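Local coordinates for putative iron-regulated protein A (Parabacteroides distasonis ATCC 8503, PDB 4ECG), which binds calcium ions and is a putative iron-regulated, imelysin-like protein of the peptidase M75 family, whose metallopeptidase activity is only proposed, at residues 314-317 and 318-322; 331-334 and 335-338. All blocks are in the same frame, centred on the assembly; numbering follows the deposited sequence.

Contact 1 of 2, residues 314-317 and 318-322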
ATOM      1  N   SER A 314     -10.141  16.274  11.463  1.00 61.40           N
ATOM      2  CA  SER A 314      -9.094  15.821  10.547  1.00 58.00           C
ATOM      3  C   SER A 314      -7.821  16.561  10.828  1.00 56.39           C
ATOM      4  O   SER A 314      -7.854  17.656  11.404  1.00 55.07           O
ATOM      5  CB  SER A 314      -9.476  16.113   9.083  1.00 55.21           C
ATOM      6  OG  SER A 314      -9.908  17.453   8.874  1.00 55.99           O
ATOM      7  N   LEU A 315      -6.713  15.974  10.371  1.00 53.06           N
ATOM      8  CA  LEU A 315      -5.420  16.637  10.380  1.00 53.97           C
ATOM      9  C   LEU A 315      -5.516  17.901   9.564  1.00 53.54           C
ATOM     10  O   LEU A 315      -4.829  18.907   9.870  1.00 55.77           O
ATOM     11  CB  LEU A 315      -4.293  15.760   9.795  1.00 52.80           C
ATOM     12  CG  LEU A 315      -3.721  14.700  10.702  1.00 54.54           C
ATOM     13  CD1 LEU A 315      -2.766  13.741   9.933  1.00 52.93           C
ATOM     14  CD2 LEU A 315      -3.102  15.420  11.883  1.00 51.18           C
ATOM     15  N   HIS A 316      -6.334  17.858   8.515  1.00 54.83           N
ATOM     16  CA  HIS A 316      -6.599  19.053   7.713  1.00 56.67           C
ATOM     17  C   HIS A 316      -7.118  20.185   8.544  1.00 56.58           C
ATOM     18  O   HIS A 316      -6.601  21.293   8.482  1.00 61.08           O
ATOM     19  CB  HIS A 316      -7.572  18.729   6.598  1.00 57.26           C
ATOM     20  CG  HIS A 316      -8.191  19.933   5.965  1.00 60.23           C
ATOM     21  ND1 HIS A 316      -7.487  20.793   5.216  1.00 61.08           N
ATOM     22  CD2 HIS A 316      -9.507  20.402   5.984  1.00 63.05           C
ATOM     23  CE1 HIS A 316      -8.315  21.788   4.789  1.00 66.48           C
ATOM     24  NE2 HIS A 316      -9.544  21.538   5.261  1.00 66.18           N
ATOM     25  N   ALA A 317      -8.135  19.917   9.342  1.00 56.93           N
ATOM     26  CA  ALA A 317      -8.735  20.963  10.146  1.00 58.55           C
ATOM     27  C   ALA A 317      -7.700  21.487  11.129  1.00 60.45           C
ATOM     28  O   ALA A 317      -7.554  22.690  11.267  1.00 61.44           O
ATOM     29  CB  ALA A 317      -9.954  20.439  10.895  1.00 59.31           C
ATOM     30  N   LEU A 318      -6.967  20.597  11.805  1.00 62.15           N
ATOM     31  CA  LEU A 318      -6.029  21.061  12.822  1.00 63.05           C
ATOM     32  C   LEU A 318      -4.907  21.876  12.177  1.00 64.30           C
ATOM     33  O   LEU A 318      -4.567  22.949  12.665  1.00 63.27           O
ATOM     34  CB  LEU A 318      -5.450  19.919  13.642  1.00 64.00           C
ATOM     35  CG  LEU A 318      -6.369  19.155  14.598  1.00 63.26           C
ATOM     36  CD1 LEU A 318      -5.505  18.158  15.383  1.00 62.87           C
ATOM     37  CD2 LEU A 318      -7.160  20.075  15.502  1.00 61.88           C
ATOM     38  N   THR A 319      -4.374  21.414  11.050  1.00 60.76           N
ATOM     39  CA  THR A 319      -3.351  22.197  10.348  1.00 57.98           C
ATOM     40  C   THR A 319      -3.862  23.572   9.900  1.00 61.68           C
ATOM     41  O   THR A 319      -3.165  24.583  10.056  1.00 58.28           O
ATOM     42  CB  THR A 319      -2.872  21.415   9.133  1.00 55.77           C
ATOM     43  OG1 THR A 319      -2.591  20.091   9.567  1.00 51.71           O
ATOM     44  CG2 THR A 319      -1.655  22.055   8.484  1.00 54.59           C
ATOM     45  N   LYS A 320      -5.069  23.616   9.332  1.00 61.44           N
ATOM     46  CA  LYS A 320      -5.669  24.894   8.934  1.00 65.99           C
ATOM     47  C   LYS A 320      -5.676  25.882  10.108  1.00 66.85           C
ATOM     48  O   LYS A 320      -5.212  27.026   9.978  1.00 67.82           O
ATOM     49  CB  LYS A 320      -7.091  24.666   8.392  1.00 71.73           C
ATOM     50  CG  LYS A 320      -7.700  25.825   7.604  1.00 78.55           C
ATOM     51  CD  LYS A 320      -9.024  25.436   6.952  1.00 80.20           C
ATOM     52  CE  LYS A 320      -9.878  26.665   6.656  1.00 86.93           C
ATOM     53  NZ  LYS A 320     -11.004  26.322   5.740  1.00 79.91           N
HETATM   54  N   MSE A 321      -6.175  25.412  11.252  1.00 67.23           N
HETATM   55  CA  MSE A 321      -6.214  26.167  12.510  1.00 68.90           C
HETATM   56  C   MSE A 321      -4.821  26.671  12.930  1.00 67.03           C
HETATM   57  O   MSE A 321      -4.689  27.805  13.363  1.00 70.73           O
HETATM   58  CB  MSE A 321      -6.846  25.272  13.606  1.00 74.43           C
HETATM   59  CG  MSE A 321      -7.030  25.879  15.040  1.00 84.52           C
HETATM   60 SE   MSE A 321      -6.913  24.500  16.485  0.75 84.85          SE
HETATM   61  CE  MSE A 321      -8.360  23.334  15.754  1.00 90.12           C
ATOM     62  N   ILE A 322      -3.788  25.831  12.805  1.00 64.40           N
ATOM     63  CA  ILE A 322      -2.401  26.161  13.221  1.00 61.46           C
ATOM     64  C   ILE A 322      -1.741  27.123  12.219  1.00 64.04           C
ATOM     65  O   ILE A 322      -1.157  28.153  12.604  1.00 66.84           O
ATOM     66  CB  ILE A 322      -1.523  24.888  13.427  1.00 60.28           C
ATOM     67  CG1 ILE A 322      -2.083  23.988  14.533  1.00 59.67           C
ATOM     68  CG2 ILE A 322      -0.123  25.248  13.893  1.00 59.22           C
ATOM     69  CD1 ILE A 322      -1.542  22.578  14.541  1.00 56.47           C
TER
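Thr-319 and Leu-315 meet at the start of a short alpha-helix, 315-322, whose first turn is closed by an N-cap serine. The carbonyl oxygen of Leu-315 takes two bonds from the same residue: the amide of Thr-319 gives the usual i to i+4 helix bond, and the hydroxyl adds a second, with OG1 2.5 Å from Leu-315 O. The two donors reach that oxygen from opposite faces of its carbonyl plane, the hydroxyl tilted 35° out of it. The threonine can do this because its OG1 lies anti to its own carbonyl carbon (chi1 -48°), which turns the hydroxyl back along the helix and satisfies it within the turn, although the residue is buried. One residue on, the amide of Lys-320 bonds to His-316 O at 2.9 Å, and the aliphatic chain of Lys-320 passes the imidazole, with CD 4.3 Å from His-316 NE2, oblique to the ring. Beyond this shell, His-316 ND1 is hydrogen-bonded to Asp-327 OD1 of helix 324-343, which probably helps to hold the ring's rotation, while Phe-300 meets it with planes at about 55°. The side chain of Leu-315 touches Ile-229, Met-232 and Leu-233 of helix 225-233, and Leu-318 packs on Met-32 and Val-35 of helix 29-68, so this one helix joins three others. At its N-terminus, Ser-314 OG, also bonded to Ser-311 O, receives the amide of Ala-317 with OG 3.1 Å from Ala-317 N.

Contact 2 of 2, residues 331-334 and 335-338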
ATOM      1  N   VAL A 331      -2.991  20.823   0.759  1.00 56.69           N
ATOM      2  CA  VAL A 331      -4.124  20.539  -0.114  1.00 55.13           C
ATOM      3  C   VAL A 331      -3.635  20.490  -1.580  1.00 53.21           C
ATOM      4  O   VAL A 331      -3.860  19.509  -2.259  1.00 49.55           O
ATOM      5  CB  VAL A 331      -5.263  21.584   0.093  1.00 59.78           C
ATOM      6  CG1 VAL A 331      -6.337  21.466  -1.003  1.00 52.10           C
ATOM      7  CG2 VAL A 331      -5.832  21.432   1.503  1.00 55.07           C
ATOM      8  N   VAL A 332      -2.924  21.533  -2.025  1.00 53.88           N
ATOM      9  CA  VAL A 332      -2.396  21.630  -3.391  1.00 56.10           C
ATOM     10  C   VAL A 332      -1.463  20.444  -3.668  1.00 54.05           C
ATOM     11  O   VAL A 332      -1.559  19.786  -4.692  1.00 55.54           O
ATOM     12  CB  VAL A 332      -1.674  23.009  -3.622  1.00 63.52           C
ATOM     13  CG1 VAL A 332      -0.708  22.973  -4.815  1.00 62.75           C
ATOM     14  CG2 VAL A 332      -2.698  24.175  -3.767  1.00 61.20           C
ATOM     15  N   GLN A 333      -0.608  20.112  -2.723  1.00 52.57           N
ATOM     16  CA  GLN A 333       0.447  19.148  -2.969  1.00 49.48           C
ATOM     17  C   GLN A 333      -0.063  17.722  -3.075  1.00 48.36           C
ATOM     18  O   GLN A 333       0.481  16.951  -3.862  1.00 48.97           O
ATOM     19  CB  GLN A 333       1.523  19.226  -1.873  1.00 49.70           C
ATOM     20  CG  GLN A 333       2.832  18.594  -2.238  1.00 49.89           C
ATOM     21  CD  GLN A 333       3.514  19.234  -3.435  1.00 53.17           C
ATOM     22  OE1 GLN A 333       3.604  20.448  -3.540  1.00 57.54           O
ATOM     23  NE2 GLN A 333       4.036  18.396  -4.340  1.00 55.34           N
ATOM     24  N   ILE A 334      -1.057  17.342  -2.275  1.00 49.07           N
ATOM     25  CA  ILE A 334      -1.648  15.974  -2.378  1.00 49.64           C
ATOM     26  C   ILE A 334      -2.180  15.808  -3.819  1.00 50.40           C
ATOM     27  O   ILE A 334      -1.836  14.865  -4.548  1.00 46.17           O
ATOM     28  CB  ILE A 334      -2.758  15.711  -1.302  1.00 49.25           C
ATOM     29  CG1 ILE A 334      -2.116  15.606   0.101  1.00 51.71           C
ATOM     30  CG2 ILE A 334      -3.553  14.454  -1.625  1.00 48.01           C
ATOM     31  CD1 ILE A 334      -3.028  15.938   1.278  1.00 50.33           C
ATOM     32  N   ASP A 335      -2.983  16.778  -4.233  1.00 51.01           N
ATOM     33  CA  ASP A 335      -3.541  16.771  -5.591  1.00 53.33           C
ATOM     34  C   ASP A 335      -2.481  16.888  -6.709  1.00 52.25           C
ATOM     35  O   ASP A 335      -2.605  16.244  -7.726  1.00 51.93           O
ATOM     36  CB  ASP A 335      -4.613  17.852  -5.712  1.00 54.83           C
ATOM     37  CG  ASP A 335      -5.986  17.411  -5.115  1.00 60.39           C
ATOM     38  OD1 ASP A 335      -6.148  16.270  -4.619  1.00 59.94           O
ATOM     39  OD2 ASP A 335      -6.926  18.230  -5.145  1.00 76.38           O
ATOM     40  N   LYS A 336      -1.419  17.662  -6.505  1.00 52.74           N
ATOM     41  CA  LYS A 336      -0.330  17.767  -7.499  1.00 55.21           C
ATOM     42  C   LYS A 336       0.406  16.413  -7.657  1.00 54.00           C
ATOM     43  O   LYS A 336       0.836  16.038  -8.732  1.00 55.97           O
ATOM     44  CB  LYS A 336       0.634  18.837  -7.017  1.00 62.35           C
ATOM     45  CG  LYS A 336       1.391  19.626  -8.067  1.00 71.53           C
ATOM     46  CD  LYS A 336       2.071  20.829  -7.386  1.00 76.77           C
ATOM     47  CE  LYS A 336       3.493  21.066  -7.890  1.00 81.73           C
ATOM     48  NZ  LYS A 336       4.218  22.126  -7.133  1.00 75.34           N
ATOM     49  N   THR A 337       0.493  15.656  -6.577  1.00 49.41           N
ATOM     50  CA  THR A 337       1.269  14.423  -6.573  1.00 51.58           C
ATOM     51  C   THR A 337       0.482  13.343  -7.287  1.00 48.51           C
ATOM     52  O   THR A 337       1.049  12.632  -8.096  1.00 50.81           O
ATOM     53  CB  THR A 337       1.668  13.997  -5.130  1.00 50.00           C
ATOM     54  OG1 THR A 337       2.320  15.109  -4.482  1.00 48.69           O
ATOM     55  CG2 THR A 337       2.572  12.737  -5.136  1.00 41.00           C
ATOM     56  N   ILE A 338      -0.822  13.251  -6.999  1.00 47.99           N
ATOM     57  CA  ILE A 338      -1.750  12.340  -7.676  1.00 44.98           C
ATOM     58  C   ILE A 338      -1.839  12.689  -9.155  1.00 46.30           C
ATOM     59  O   ILE A 338      -1.795  11.824 -10.009  1.00 46.14           O
ATOM     60  CB  ILE A 338      -3.172  12.401  -7.045  1.00 44.83           C
ATOM     61  CG1 ILE A 338      -3.166  11.847  -5.631  1.00 43.74           C
ATOM     62  CG2 ILE A 338      -4.214  11.626  -7.851  1.00 44.33           C
ATOM     63  CD1 ILE A 338      -4.387  12.274  -4.772  1.00 43.15           C
TER
HETATM   64  O   HOH W   1       5.761  19.400  -6.328  1.00 51.92           O
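The side chain of Gln-333 slants across those of Lys-336 and Thr-337, one turn on in helix 324-343. From CB its chain leaves with CG anti to the backbone N (chi1 -162°), and CG comes within 4.2 Å of Thr-337 OG1. A bend at chi2 (62°) then swings the amide back over the following turn. There the two ends part: OE1 turns to the lysine, lying 4.0 Å from Lys-336 NZ, too far for a direct bond, while NE2 sits on the threonine side. A water joins the other end of the amide to the lysine, accepting from Gln-333 NE2 at 2.8 Å and, weakly, from Lys-336 NZ. Gln-333 NE2 and Thr-337 OG1 each also make a weak hydrogen bond to Ala-364 O of helix 355-377.

Beneath this amide, the backbone oxygen of the same glutamine is gripped twice by Thr-337. OG1 stands 2.7 Å from Gln-333 O, and Thr-337 N approaches the same oxygen at 3.0 Å from the other face of the carbonyl plane. Another stripe of the helix is apolar: Ile-334 and Ile-338 lie side by side and point the same way, with Ile-334 CG2 3.9 Å from Ile-338 CD1, and both rest on helix 284-300. Next to them, Asp-335 forms a salt bridge from OD1 to Lys-296 of that helix. Ile-334 also touches Leu-368 of helix 355-377, as Thr-337 does, so its side chain meets two helices at once, an arrangement of packed helices consistent with the mostly helical imelysin-like fold.

How the contacts relate
Contacts 1 and 2 come in series along the chain, contact 1 on the short helix 315-322 and contact 2 on the longer helix 324-343 that follows directly. Their centres are about 16 Å apart, on the same side of the chain's centre, and they touch where His-316 packs against Val-331, with ND1 of His-316 4.1 Å from CG2 of Val-331. Both belong to the imelysin-like part of the protein. Contact 1 sits farther out and lies away from the calcium sites, whereas the side chain of Thr-337 in contact 2 is about 11 Å from that of calcium-binding Ser-248. Together the two helices connect packing against helices 29-68 and 225-233 with that against helices 284-300 and 355-377.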